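Local coordinates for protein Rho guanine nucleotide exchange factor 3 (Mus musculus, PDB 2Z0Q) that acts as a guanine nucleotide exchange factor for the small GTPases RhoA and RhoB, the fragment here being its catalytic DH domain with the adjoining PH domain, at residues E22-L27 / G89-V94; D109-N114 / D154-R159; H124-H129 / H235-N240; R172-P175 / D180-H183; V256-V261 / L267-Y272. All blocks are in the same frame, centred on the assembly; numbering follows the deposited sequence.

Interaction 1: residues E22-L27 / G89-V94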
# COMPACT_ATOMS: atom_id res chain seq x y z
N GLU A 22 -29.22 -9.54 -0.44
CA GLU A 22 -28.47 -8.33 -0.17
C GLU A 22 -26.97 -8.57 -0.45
O GLU A 22 -26.30 -7.77 -1.11
CB GLU A 22 -28.64 -7.91 1.30
CG GLU A 22 -30.02 -7.29 1.53
CD GLU A 22 -30.11 -6.60 2.89
OE1 GLU A 22 -29.30 -6.92 3.78
OE2 GLU A 22 -30.99 -5.72 3.06
N ALA A 23 -26.45 -9.70 0.05
CA ALA A 23 -25.04 -9.97 -0.12
C ALA A 23 -24.64 -10.08 -1.60
O ALA A 23 -23.57 -9.63 -1.99
CB ALA A 23 -24.65 -11.28 0.67
N ILE A 24 -25.51 -10.68 -2.41
CA ILE A 24 -25.22 -10.85 -3.84
C ILE A 24 -25.27 -9.49 -4.57
O ILE A 24 -24.43 -9.16 -5.42
CB ILE A 24 -26.22 -11.83 -4.45
CG1 ILE A 24 -25.90 -13.23 -3.95
CG2 ILE A 24 -26.17 -11.79 -5.99
CD1 ILE A 24 -27.01 -14.25 -4.27
N PHE A 25 -26.26 -8.68 -4.21
CA PHE A 25 -26.38 -7.38 -4.85
C PHE A 25 -25.16 -6.51 -4.49
O PHE A 25 -24.61 -5.83 -5.35
CB PHE A 25 -27.68 -6.67 -4.39
CG PHE A 25 -28.10 -5.57 -5.30
CD1 PHE A 25 -28.73 -5.87 -6.50
CD2 PHE A 25 -27.80 -4.25 -5.02
CE1 PHE A 25 -29.04 -4.87 -7.41
CE2 PHE A 25 -28.11 -3.23 -5.93
CZ PHE A 25 -28.72 -3.55 -7.11
N GLU A 26 -24.75 -6.58 -3.22
CA GLU A 26 -23.61 -5.82 -2.73
C GLU A 26 -22.33 -6.18 -3.47
O GLU A 26 -21.51 -5.32 -3.78
CB GLU A 26 -23.43 -6.05 -1.22
CG GLU A 26 -24.48 -5.25 -0.36
CD GLU A 26 -24.73 -5.83 1.02
OE1 GLU A 26 -23.87 -6.58 1.54
OE2 GLU A 26 -25.81 -5.55 1.61
N LEU A 27 -22.16 -7.49 -3.72
CA LEU A 27 -20.99 -7.94 -4.47
C LEU A 27 -20.92 -7.22 -5.81
O LEU A 27 -19.89 -6.67 -6.18
CB LEU A 27 -21.09 -9.45 -4.74
CG LEU A 27 -19.97 -9.98 -5.64
CD1 LEU A 27 -18.65 -9.80 -4.92
CD2 LEU A 27 -20.19 -11.50 -5.92
N GLY A 89 -34.98 -8.96 -10.59
CA GLY A 89 -33.78 -8.44 -9.97
C GLY A 89 -33.08 -9.38 -9.02
O GLY A 89 -31.96 -9.06 -8.59
N SER A 90 -33.69 -10.52 -8.69
CA SER A 90 -33.06 -11.48 -7.74
C SER A 90 -32.09 -12.42 -8.46
O SER A 90 -32.11 -12.52 -9.71
CB SER A 90 -34.12 -12.30 -6.99
OG SER A 90 -34.81 -13.18 -7.85
N THR A 91 -31.25 -13.09 -7.67
CA THR A 91 -30.27 -14.03 -8.22
C THR A 91 -30.35 -15.39 -7.55
O THR A 91 -30.38 -15.49 -6.32
CB THR A 91 -28.82 -13.48 -8.07
OG1 THR A 91 -28.67 -12.30 -8.86
CG2 THR A 91 -27.81 -14.53 -8.57
N GLU A 92 -30.41 -16.46 -8.35
CA GLU A 92 -30.51 -17.82 -7.82
C GLU A 92 -29.13 -18.35 -7.36
O GLU A 92 -28.96 -18.73 -6.20
CB GLU A 92 -31.05 -18.76 -8.91
CG GLU A 92 -31.57 -20.07 -8.37
CD GLU A 92 -32.29 -20.90 -9.45
OE1 GLU A 92 -32.92 -20.31 -10.36
OE2 GLU A 92 -32.25 -22.15 -9.37
N HIS A 93 -28.19 -18.38 -8.28
CA HIS A 93 -26.83 -18.86 -8.00
C HIS A 93 -25.75 -17.95 -8.55
O HIS A 93 -25.85 -17.50 -9.72
CB HIS A 93 -26.59 -20.22 -8.64
CG HIS A 93 -27.65 -21.21 -8.34
ND1 HIS A 93 -28.56 -21.63 -9.28
CD2 HIS A 93 -27.94 -21.89 -7.20
CE1 HIS A 93 -29.36 -22.53 -8.74
NE2 HIS A 93 -29.01 -22.70 -7.48
N VAL A 94 -24.72 -17.72 -7.73
CA VAL A 94 -23.56 -16.93 -8.14
C VAL A 94 -22.30 -17.81 -8.12
O VAL A 94 -21.24 -17.42 -8.60
CB VAL A 94 -23.30 -15.70 -7.21
CG1 VAL A 94 -24.45 -14.72 -7.31
CG2 VAL A 94 -23.06 -16.16 -5.75
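I24 and T91 mark the closest backbone approach, their CA atoms 7.4 Å apart where an irregular loop, residues 89-94, passes a turn of helix 15-51. From the helix a single side chain does nearly all the work. I24 carries its CG2 methyl anti to the backbone N (CG1 at chi1 -72°), and this branch reaches into the angle between two loop residues: CG2 lies 3.6 Å from CG1 of V94 and 3.8 Å from CB of T91. The other branch of I24 also reaches V94, with CG1 and CD1 each 4.0 Å from V94 CG1, the side chains crossing at a slant, so one valine methyl meets three carbons of the isoleucine. T91 presents its branch point, and its OG1 and CG2 both stay near the same isoleucine methyl. No hydrogen bond crosses between the two segments; polar ties come from beside them, with Q21 bonding to the carbonyl of T91 and R20 to that of E92. L81 and L184 also touch V94, while I170 packs on I24 from helix 155-172. An isoleucine of helix 15-51 is thus buried against the loop joining helices 67-84 and 95-101, within the elongated helical bundle of the DH domain.

Interaction 2: residues D109-N114 / D154-R159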
# COMPACT_ATOMS: atom_id res chain seq x y z
N ASP A 109 -1.34 -10.60 -9.98
CA ASP A 109 0.03 -10.91 -9.62
C ASP A 109 0.96 -9.87 -10.25
O ASP A 109 1.78 -9.26 -9.56
CB ASP A 109 0.40 -12.31 -10.12
CG ASP A 109 1.74 -12.76 -9.64
OD1 ASP A 109 2.04 -12.54 -8.46
OD2 ASP A 109 2.50 -13.36 -10.44
N SER A 110 0.82 -9.70 -11.56
CA SER A 110 1.61 -8.76 -12.34
C SER A 110 1.43 -7.35 -11.76
O SER A 110 2.40 -6.64 -11.50
CB SER A 110 1.15 -8.81 -13.79
OG SER A 110 1.91 -7.96 -14.64
N TYR A 111 0.18 -6.97 -11.55
CA TYR A 111 -0.14 -5.66 -11.01
C TYR A 111 0.46 -5.38 -9.63
O TYR A 111 1.12 -4.36 -9.42
CB TYR A 111 -1.65 -5.49 -10.92
CG TYR A 111 -2.04 -4.14 -10.39
CD1 TYR A 111 -1.82 -2.99 -11.14
CD2 TYR A 111 -2.58 -4.01 -9.12
CE1 TYR A 111 -2.15 -1.74 -10.64
CE2 TYR A 111 -2.91 -2.75 -8.61
CZ TYR A 111 -2.70 -1.63 -9.36
OH TYR A 111 -3.03 -0.39 -8.86
N CYS A 112 0.20 -6.26 -8.67
CA CYS A 112 0.73 -6.03 -7.34
C CYS A 112 2.24 -6.02 -7.27
O CYS A 112 2.82 -5.41 -6.36
CB CYS A 112 0.17 -7.06 -6.36
SG CYS A 112 -1.59 -6.86 -6.18
N SER A 113 2.89 -6.68 -8.23
CA SER A 113 4.35 -6.73 -8.24
C SER A 113 4.98 -5.41 -8.70
O SER A 113 6.10 -5.09 -8.32
CB SER A 113 4.86 -7.88 -9.14
OG SER A 113 4.70 -7.60 -10.53
N ASN A 114 4.27 -4.64 -9.52
CA ASN A 114 4.81 -3.38 -10.01
C ASN A 114 4.34 -2.19 -9.18
O ASN A 114 4.71 -1.03 -9.43
CB ASN A 114 4.43 -3.16 -11.48
CG ASN A 114 2.94 -2.97 -11.68
OD1 ASN A 114 2.27 -2.29 -10.89
ND2 ASN A 114 2.41 -3.54 -12.78
N ASP A 154 -4.24 1.87 -4.32
CA ASP A 154 -4.52 0.81 -3.37
C ASP A 154 -5.90 0.18 -3.62
O ASP A 154 -6.17 -0.87 -3.07
CB ASP A 154 -4.48 1.30 -1.91
CG ASP A 154 -3.11 1.84 -1.47
OD1 ASP A 154 -2.05 1.30 -1.87
OD2 ASP A 154 -3.12 2.81 -0.67
N ILE A 155 -6.77 0.82 -4.41
CA ILE A 155 -8.12 0.27 -4.66
C ILE A 155 -8.17 -1.20 -5.12
O ILE A 155 -8.90 -2.02 -4.54
CB ILE A 155 -8.95 1.17 -5.68
CG1 ILE A 155 -9.77 2.20 -4.90
CG2 ILE A 155 -9.91 0.34 -6.52
CD1 ILE A 155 -10.76 3.00 -5.76
N PRO A 156 -7.39 -1.58 -6.15
CA PRO A 156 -7.46 -2.98 -6.58
C PRO A 156 -7.01 -3.98 -5.51
O PRO A 156 -7.68 -5.00 -5.27
CB PRO A 156 -6.57 -3.02 -7.83
CG PRO A 156 -6.58 -1.55 -8.29
CD PRO A 156 -6.49 -0.79 -7.01
N ARG A 157 -5.88 -3.72 -4.88
CA ARG A 157 -5.44 -4.65 -3.85
C ARG A 157 -6.48 -4.71 -2.74
O ARG A 157 -6.75 -5.79 -2.22
CB ARG A 157 -4.10 -4.23 -3.26
CG ARG A 157 -3.49 -5.32 -2.42
CD ARG A 157 -2.38 -4.76 -1.53
NE ARG A 157 -1.52 -5.84 -1.08
CZ ARG A 157 -0.60 -6.43 -1.85
NH1 ARG A 157 -0.41 -6.02 -3.11
NH2 ARG A 157 0.13 -7.44 -1.37
N SER A 158 -7.05 -3.57 -2.36
CA SER A 158 -8.05 -3.58 -1.28
C SER A 158 -9.24 -4.43 -1.67
O SER A 158 -9.83 -5.12 -0.82
CB SER A 158 -8.52 -2.16 -0.95
OG SER A 158 -7.45 -1.42 -0.41
N ARG A 159 -9.62 -4.37 -2.94
CA ARG A 159 -10.74 -5.18 -3.37
C ARG A 159 -10.36 -6.67 -3.29
O ARG A 159 -11.12 -7.47 -2.79
CB ARG A 159 -11.17 -4.81 -4.80
CG ARG A 159 -12.29 -5.70 -5.34
CD ARG A 159 -13.62 -5.22 -4.84
NE ARG A 159 -14.76 -5.90 -5.44
CZ ARG A 159 -15.98 -5.85 -4.92
NH1 ARG A 159 -16.19 -5.14 -3.80
NH2 ARG A 159 -16.95 -6.59 -5.44
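Y111 and C112, neighbours on helix 107-125, meet P156 and R157 on helix 155-172, a helix-to-helix contact inside the DH bundle in which C112 and R157 have the nearest CA atoms, 7.2 Å apart. Y111 reaches across with its ring, chi1 of -179° setting CG opposite the backbone N, and the outer part of the ring arrives at the pyrrolidine of P156. There CE2 is 3.8 Å from P156 CB, and OH stands the same 3.8 Å from P156 CG; the two side chains cross at about a right angle. L67 and L70 of helix 67-84 touch both residues. The phenolic OH has its main polar partner in the carbonyl of L153, so the ring is held at its far end as well as by the proline packed against its outer carbons. An alanine at Y111 would remove this ring, and is likely to leave P156 without its aromatic neighbour and the L153 carbonyl without its phenolic donor. R157 starts off to the side but stretches its chain, extended from CG to NE, until the guanidinium reaches helix 107-125. Its NH2 bonds to T202 OG1 of helix 180-213, bringing a third helix to the contact, while NH1 lies 3.4 Å from C112 SG and 3.5 Å from C112 CB.

Interaction 3: residues H124-H129 / H235-N240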
# COMPACT_ATOMS: atom_id res chain seq x y z
N HIS A 124 7.72 10.39 -4.35
CA HIS A 124 8.66 11.42 -4.72
C HIS A 124 7.94 12.62 -5.33
O HIS A 124 8.29 13.76 -5.03
CB HIS A 124 9.68 10.85 -5.69
CG HIS A 124 10.67 11.87 -6.17
ND1 HIS A 124 11.51 12.54 -5.31
CD2 HIS A 124 10.93 12.33 -7.41
CE1 HIS A 124 12.26 13.38 -6.01
NE2 HIS A 124 11.93 13.27 -7.28
N LYS A 125 6.95 12.36 -6.18
CA LYS A 125 6.19 13.40 -6.86
C LYS A 125 5.42 14.34 -5.95
O LYS A 125 5.15 15.48 -6.33
CB LYS A 125 5.21 12.78 -7.87
CG LYS A 125 5.89 12.21 -9.10
CD LYS A 125 6.47 13.32 -10.00
CE LYS A 125 7.38 12.73 -11.08
NZ LYS A 125 7.73 13.69 -12.18
N LYS A 126 5.06 13.90 -4.75
CA LYS A 126 4.33 14.79 -3.87
C LYS A 126 5.24 15.94 -3.43
O LYS A 126 4.81 16.83 -2.70
CB LYS A 126 3.77 14.03 -2.67
CG LYS A 126 4.81 13.38 -1.79
CD LYS A 126 4.20 12.31 -0.90
CE LYS A 126 3.22 12.89 0.11
NZ LYS A 126 2.79 11.85 1.09
N GLN A 127 6.50 15.92 -3.89
CA GLN A 127 7.48 16.96 -3.58
C GLN A 127 7.44 18.04 -4.66
O GLN A 127 7.72 19.21 -4.42
CB GLN A 127 8.90 16.38 -3.51
CG GLN A 127 9.96 17.41 -3.14
CD GLN A 127 11.34 17.10 -3.72
OE1 GLN A 127 11.86 15.99 -3.57
NE2 GLN A 127 11.95 18.09 -4.37
N ASP A 128 7.09 17.63 -5.87
CA ASP A 128 6.99 18.51 -7.03
C ASP A 128 5.84 19.51 -6.84
O ASP A 128 4.73 19.12 -6.49
CB ASP A 128 6.78 17.62 -8.27
CG ASP A 128 6.72 18.40 -9.57
OD1 ASP A 128 7.02 17.79 -10.62
OD2 ASP A 128 6.37 19.59 -9.56
N HIS A 129 6.10 20.80 -7.06
CA HIS A 129 5.06 21.82 -6.88
C HIS A 129 4.03 21.80 -8.01
O HIS A 129 2.83 21.96 -7.79
CB HIS A 129 5.67 23.22 -6.80
CG HIS A 129 6.61 23.41 -5.64
ND1 HIS A 129 6.35 22.91 -4.38
CD2 HIS A 129 7.77 24.10 -5.54
CE1 HIS A 129 7.31 23.29 -3.55
NE2 HIS A 129 8.18 24.01 -4.23
N HIS A 235 8.43 1.58 6.30
CA HIS A 235 9.31 2.63 5.78
C HIS A 235 8.46 3.86 5.50
O HIS A 235 7.22 3.79 5.37
CB HIS A 235 10.06 2.13 4.50
CG HIS A 235 9.19 2.03 3.28
ND1 HIS A 235 9.02 3.08 2.40
CD2 HIS A 235 8.37 1.04 2.85
CE1 HIS A 235 8.12 2.74 1.49
NE2 HIS A 235 7.71 1.51 1.75
N GLY A 236 9.10 5.03 5.40
CA GLY A 236 8.32 6.20 5.15
C GLY A 236 9.13 7.47 5.35
O GLY A 236 10.27 7.41 5.82
N GLU A 237 8.54 8.59 4.95
CA GLU A 237 9.20 9.89 5.08
C GLU A 237 9.09 10.38 6.53
O GLU A 237 8.03 10.28 7.14
CB GLU A 237 8.53 10.90 4.17
CG GLU A 237 8.67 10.53 2.68
CD GLU A 237 7.67 11.25 1.80
OE1 GLU A 237 6.44 11.15 2.09
OE2 GLU A 237 8.10 11.90 0.81
N LEU A 238 10.20 10.89 7.06
CA LEU A 238 10.22 11.45 8.39
C LEU A 238 11.06 12.70 8.25
O LEU A 238 12.01 12.71 7.45
CB LEU A 238 10.87 10.49 9.41
CG LEU A 238 10.06 9.21 9.67
CD1 LEU A 238 10.88 8.23 10.52
CD2 LEU A 238 8.75 9.60 10.39
N LYS A 239 10.73 13.74 9.01
CA LYS A 239 11.49 15.00 8.95
C LYS A 239 12.27 15.18 10.24
O LYS A 239 11.71 15.05 11.32
CB LYS A 239 10.52 16.17 8.80
CG LYS A 239 11.25 17.51 8.75
CD LYS A 239 10.39 18.55 8.05
CE LYS A 239 9.62 19.39 9.02
NZ LYS A 239 8.84 20.45 8.29
N ASN A 240 13.56 15.48 10.15
CA ASN A 240 14.27 15.63 11.41
C ASN A 240 14.15 17.04 12.03
O ASN A 240 13.44 17.91 11.47
CB ASN A 240 15.73 15.12 11.27
CG ASN A 240 16.65 16.11 10.56
OD1 ASN A 240 16.27 17.24 10.22
ND2 ASN A 240 17.90 15.67 10.37
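K126 and E237 form the whole of this contact, a long salt bridge with K126 NZ 3.8 Å from E237 OE1. At that distance it is an electrostatic pairing rather than a tight hydrogen-bonded one, and the same carboxylate oxygen also lies 3.9 Å from the lysine CD. The aliphatic part of K126 therefore runs past the carboxylate, the two side chains sliding by each other in opposite directions. A bend at chi3 (-64°) in the lysine accompanies this route, whereas E237 is extended beyond CG and reaches out from its strand. The pair bridges the two domains of the DH-PH module: K126 sits in the turn after helix 107-125 of the DH domain, and E237 on strand 232-240, an early strand of the PH sheet. Behind the lysine, a type I beta turn from K125 to D128 ends the helix, and D128 then takes the N-cap position of helix 129-132. W150 touches the K126 side chain, and K125 makes its own salt bridge to E59. On the PH side the E237 side chain touches H247 of strand 245-251, while backbone hydrogen bonds of G236 with V248 and of L238 with L246 hold its strand in the sheet.

Interaction 4: residues R172-P175 / D180-H183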
# COMPACT_ATOMS: atom_id res chain seq x y z
N ARG A 172 -22.77 -17.47 4.09
CA ARG A 172 -23.44 -17.71 5.37
C ARG A 172 -24.95 -17.61 5.32
O ARG A 172 -25.63 -18.11 6.20
CB ARG A 172 -22.85 -16.83 6.50
CG ARG A 172 -23.10 -15.32 6.41
CD ARG A 172 -22.66 -14.64 7.76
NE ARG A 172 -21.28 -15.01 8.10
CZ ARG A 172 -20.19 -14.39 7.64
NH1 ARG A 172 -20.30 -13.33 6.84
NH2 ARG A 172 -18.98 -14.87 7.94
N HIS A 173 -25.49 -17.00 4.28
CA HIS A 173 -26.95 -16.93 4.15
C HIS A 173 -27.43 -17.88 3.04
O HIS A 173 -28.60 -17.85 2.62
CB HIS A 173 -27.38 -15.50 3.85
CG HIS A 173 -26.90 -14.52 4.87
ND1 HIS A 173 -27.21 -14.63 6.20
CD2 HIS A 173 -26.08 -13.45 4.75
CE1 HIS A 173 -26.60 -13.67 6.87
NE2 HIS A 173 -25.90 -12.94 6.01
N THR A 174 -26.55 -18.76 2.59
CA THR A 174 -26.91 -19.73 1.55
C THR A 174 -27.33 -21.06 2.22
O THR A 174 -26.54 -21.66 2.97
CB THR A 174 -25.71 -19.98 0.57
OG1 THR A 174 -25.31 -18.75 -0.06
CG2 THR A 174 -26.11 -20.98 -0.52
N PRO A 175 -28.56 -21.52 1.96
CA PRO A 175 -29.09 -22.76 2.53
C PRO A 175 -28.33 -24.05 2.13
O PRO A 175 -27.67 -24.10 1.10
CB PRO A 175 -30.56 -22.76 2.08
CG PRO A 175 -30.54 -21.99 0.82
CD PRO A 175 -29.52 -20.89 1.03
N ASP A 180 -24.78 -23.48 -4.35
CA ASP A 180 -23.86 -22.36 -4.22
C ASP A 180 -23.00 -22.58 -2.96
O ASP A 180 -21.92 -21.99 -2.86
CB ASP A 180 -24.63 -21.06 -4.05
CG ASP A 180 -24.61 -20.20 -5.30
OD1 ASP A 180 -24.23 -20.68 -6.40
OD2 ASP A 180 -24.96 -19.00 -5.17
N GLN A 181 -23.46 -23.36 -1.99
CA GLN A 181 -22.61 -23.55 -0.80
C GLN A 181 -21.23 -24.07 -1.20
O GLN A 181 -20.21 -23.48 -0.85
CB GLN A 181 -23.21 -24.53 0.21
CG GLN A 181 -24.44 -24.09 0.90
CD GLN A 181 -24.71 -24.92 2.15
OE1 GLN A 181 -24.55 -26.15 2.16
NE2 GLN A 181 -25.13 -24.25 3.21
N GLN A 182 -21.19 -25.18 -1.94
CA GLN A 182 -19.88 -25.72 -2.34
C GLN A 182 -19.10 -24.78 -3.25
O GLN A 182 -17.90 -24.63 -3.11
CB GLN A 182 -20.05 -27.08 -3.02
CG GLN A 182 -20.37 -28.22 -2.06
CD GLN A 182 -21.86 -28.40 -1.77
OE1 GLN A 182 -22.24 -29.42 -1.17
NE2 GLN A 182 -22.70 -27.44 -2.19
N HIS A 183 -19.77 -24.16 -4.20
CA HIS A 183 -19.08 -23.26 -5.12
C HIS A 183 -18.49 -22.07 -4.42
O HIS A 183 -17.39 -21.63 -4.75
CB HIS A 183 -20.04 -22.82 -6.22
CG HIS A 183 -20.41 -23.95 -7.12
ND1 HIS A 183 -21.69 -24.14 -7.59
CD2 HIS A 183 -19.66 -24.96 -7.62
CE1 HIS A 183 -21.72 -25.23 -8.35
NE2 HIS A 183 -20.50 -25.74 -8.38
O HOH W 1 -25.89 -17.93 -2.94
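T174 and Q181 face each other across the short connection between helix 155-172 and helix 180-213, their CA atoms 6.2 Å apart. One direct hydrogen bond spans the gap, from Q181 NE2 to T174 O at 3.0 Å. It is moderately bent, with an N-H...O angle of 147°, and the donor is tilted from the plane of the carbonyl. The same amide nitrogen also bonds to N176 OD1 within the loop, so the glutamine grips the connection at two points. A water adds an indirect link: it donates to T174 OG1 at 3.1 Å and to D180 OD2 at 2.6 Å. Neither side chain depends on it alone, since T174 OG1 bonds to the carbonyl of I170, and D180 also accepts from the backbone N of G95 at OD1 and of V94 at OD2.

Apolar contact centres on the methyl of T174. A chi1 of -59° at OG1 turns this CG2 opposite the backbone N, where it meets both D180 CB and Q181 CG at 3.8 Å. Of a different kind is the close packing of the glutamine chain against a polar atom, Q181 CG standing 3.2 Å from P175 O. The loop thus folds back on the first turn of the long helix 180-213. R20 of helix 15-51 touches T174, and P96 at the start of helix 95-101 packs on D180 and H183.

Interaction 5: residues V256-V261 / L267-Y272. With SO4 (sulfate ion), chain C.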
# COMPACT_ATOMS: atom_id res chain seq x y z
N VAL A 256 17.67 2.00 8.44
CA VAL A 256 18.49 2.73 7.44
C VAL A 256 17.83 4.09 7.22
O VAL A 256 16.64 4.19 6.91
CB VAL A 256 18.58 1.93 6.11
CG1 VAL A 256 19.52 2.70 5.10
CG2 VAL A 256 19.15 0.56 6.39
N ILE A 257 18.62 5.15 7.40
CA ILE A 257 18.11 6.51 7.28
C ILE A 257 18.73 7.11 6.00
O ILE A 257 19.94 7.05 5.82
CB ILE A 257 18.55 7.39 8.52
CG1 ILE A 257 17.99 6.75 9.81
CG2 ILE A 257 18.01 8.80 8.36
CD1 ILE A 257 18.41 7.48 11.11
N THR A 258 17.88 7.65 5.14
CA THR A 258 18.36 8.14 3.85
C THR A 258 17.67 9.41 3.43
O THR A 258 16.75 9.89 4.11
CB THR A 258 18.02 7.12 2.75
OG1 THR A 258 16.60 7.21 2.44
CG2 THR A 258 18.36 5.70 3.23
N ARG A 259 18.14 9.96 2.30
CA ARG A 259 17.50 11.10 1.65
C ARG A 259 17.19 10.59 0.25
O ARG A 259 18.04 9.93 -0.36
CB ARG A 259 18.42 12.31 1.60
CG ARG A 259 18.58 12.96 2.97
CD ARG A 259 19.82 13.84 2.97
NE ARG A 259 19.70 14.96 2.06
CZ ARG A 259 20.75 15.54 1.48
NH1 ARG A 259 21.98 15.09 1.72
NH2 ARG A 259 20.57 16.58 0.68
N ALA A 260 15.99 10.87 -0.25
CA ALA A 260 15.61 10.47 -1.62
C ALA A 260 16.31 11.45 -2.57
O ALA A 260 16.14 12.66 -2.45
CB ALA A 260 14.08 10.54 -1.80
N VAL A 261 17.12 10.90 -3.48
CA VAL A 261 17.88 11.72 -4.45
C VAL A 261 17.84 11.08 -5.84
O VAL A 261 17.43 9.93 -5.99
CB VAL A 261 19.39 11.84 -4.05
CG1 VAL A 261 19.53 12.44 -2.65
CG2 VAL A 261 20.07 10.48 -4.13
N LEU A 267 15.68 7.38 -9.23
CA LEU A 267 15.30 7.77 -7.87
C LEU A 267 16.03 6.81 -6.93
O LEU A 267 15.76 5.60 -6.91
CB LEU A 267 13.80 7.64 -7.70
CG LEU A 267 13.24 7.99 -6.32
CD1 LEU A 267 13.68 9.42 -5.97
CD2 LEU A 267 11.70 7.87 -6.33
N CYS A 268 16.93 7.34 -6.10
CA CYS A 268 17.71 6.51 -5.20
C CYS A 268 17.58 7.03 -3.77
O CYS A 268 16.95 8.06 -3.57
CB CYS A 268 19.17 6.51 -5.60
SG CYS A 268 19.42 5.63 -7.19
N TYR A 269 18.14 6.31 -2.81
CA TYR A 269 18.04 6.70 -1.39
C TYR A 269 19.46 6.70 -0.81
O TYR A 269 20.05 5.66 -0.46
CB TYR A 269 17.11 5.70 -0.65
CG TYR A 269 15.74 5.63 -1.31
CD1 TYR A 269 14.78 6.61 -1.10
CD2 TYR A 269 15.47 4.64 -2.26
CE1 TYR A 269 13.59 6.63 -1.82
CE2 TYR A 269 14.26 4.65 -2.98
CZ TYR A 269 13.35 5.63 -2.77
OH TYR A 269 12.19 5.64 -3.52
N GLN A 270 20.01 7.92 -0.76
CA GLN A 270 21.37 8.16 -0.30
C GLN A 270 21.46 8.04 1.22
O GLN A 270 20.78 8.78 1.95
CB GLN A 270 21.77 9.58 -0.79
CG GLN A 270 23.21 9.95 -0.45
CD GLN A 270 23.56 11.36 -0.91
OE1 GLN A 270 22.85 11.96 -1.70
NE2 GLN A 270 24.66 11.89 -0.41
N LEU A 271 22.25 7.08 1.70
CA LEU A 271 22.33 6.90 3.16
C LEU A 271 22.79 8.20 3.82
O LEU A 271 23.76 8.83 3.36
CB LEU A 271 23.25 5.74 3.54
CG LEU A 271 22.47 4.42 3.72
CD1 LEU A 271 22.01 3.91 2.35
CD2 LEU A 271 23.32 3.39 4.44
N TYR A 272 22.09 8.59 4.88
CA TYR A 272 22.38 9.84 5.62
C TYR A 272 23.43 9.64 6.73
O TYR A 272 24.18 10.57 7.08
CB TYR A 272 21.05 10.35 6.19
CG TYR A 272 21.08 11.69 6.88
CD1 TYR A 272 21.40 12.85 6.18
CD2 TYR A 272 20.66 11.82 8.22
CE1 TYR A 272 21.30 14.11 6.77
CE2 TYR A 272 20.54 13.10 8.84
CZ TYR A 272 20.86 14.23 8.09
OH TYR A 272 20.71 15.48 8.61
S SO4 C . 23.59 17.03 8.40
O1 SO4 C . 24.53 18.19 8.20
O2 SO4 C . 22.30 17.30 7.66
O3 SO4 C . 24.22 15.78 7.87
O4 SO4 C . 23.36 16.88 9.88
O HOH W 2 24.74 15.30 -0.19
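V256 and L271 meet at the buried end of this hairpin, where V256 CG1 lies 3.7 Å from L271 CG. On the other side of the sheet, I257 turns its CG2 to Y272 CD2, and farther along A260 CB sits 3.9 Å from Y269 CE1. T258 places OG1 at the edge of the Y269 ring, with its hydroxyl bonded to the carbonyl of H247.

Backbone hydrogen bonds tie the two antiparallel strands together. R259 and Q270 form one hydrogen-bonded pair and V261 with C268 another; C268 N to V261 O is 2.6 Å and nearly straight at 174°. Beyond the last bridge, Y272 N still donates to I257 O at 2.8 Å.

On the R259 side the residues are more polar, though what touches is largely carbon. V261 CG1 packs 3.5 Å from Q270 OE1, and R259 CD comes within 3.7 Å of Y272 CD1, the guanidinium plane 74° from the ring. Y272 points its ring opposite its backbone N (chi1 -175°) and extends outward, where OH donates at 2.6 Å to O2 of a sulfate, probably from the crystallisation liquor, that R273 also binds; R242 bonds to this OH. A valine in place of Y272 would probably leave the sulfate without its phenolic donor and R259 CD without the ring beside it.

In the PH sheet, strand 245-251 pairs with 254-263, strand 214-215 lies along 266-271, and helix 107-125 of the DH domain touches L267 and Y269.

Interactions 1 and 2 are buried in the DH domain, the first helix against loop and wholly apolar in character, the second helix against helix, joining a ring-proline contact to an arginine. Interaction 4 is partly buried and mixes methyl packing with hydrogen bonds and water; it adjoins interaction 1 through D180 OD2, which bonds to V94 N. Interaction 3 is the surface contact, one resting on a long salt bridge, and the sole member of the set whose segments lie in different domains. It shares helix 107-125 with interaction 2 and the PH sheet with interaction 5, whose ladder of backbone bonds has no counterpart in the other four. Interactions 1 and 5 lie about 50 Å apart, centre to centre.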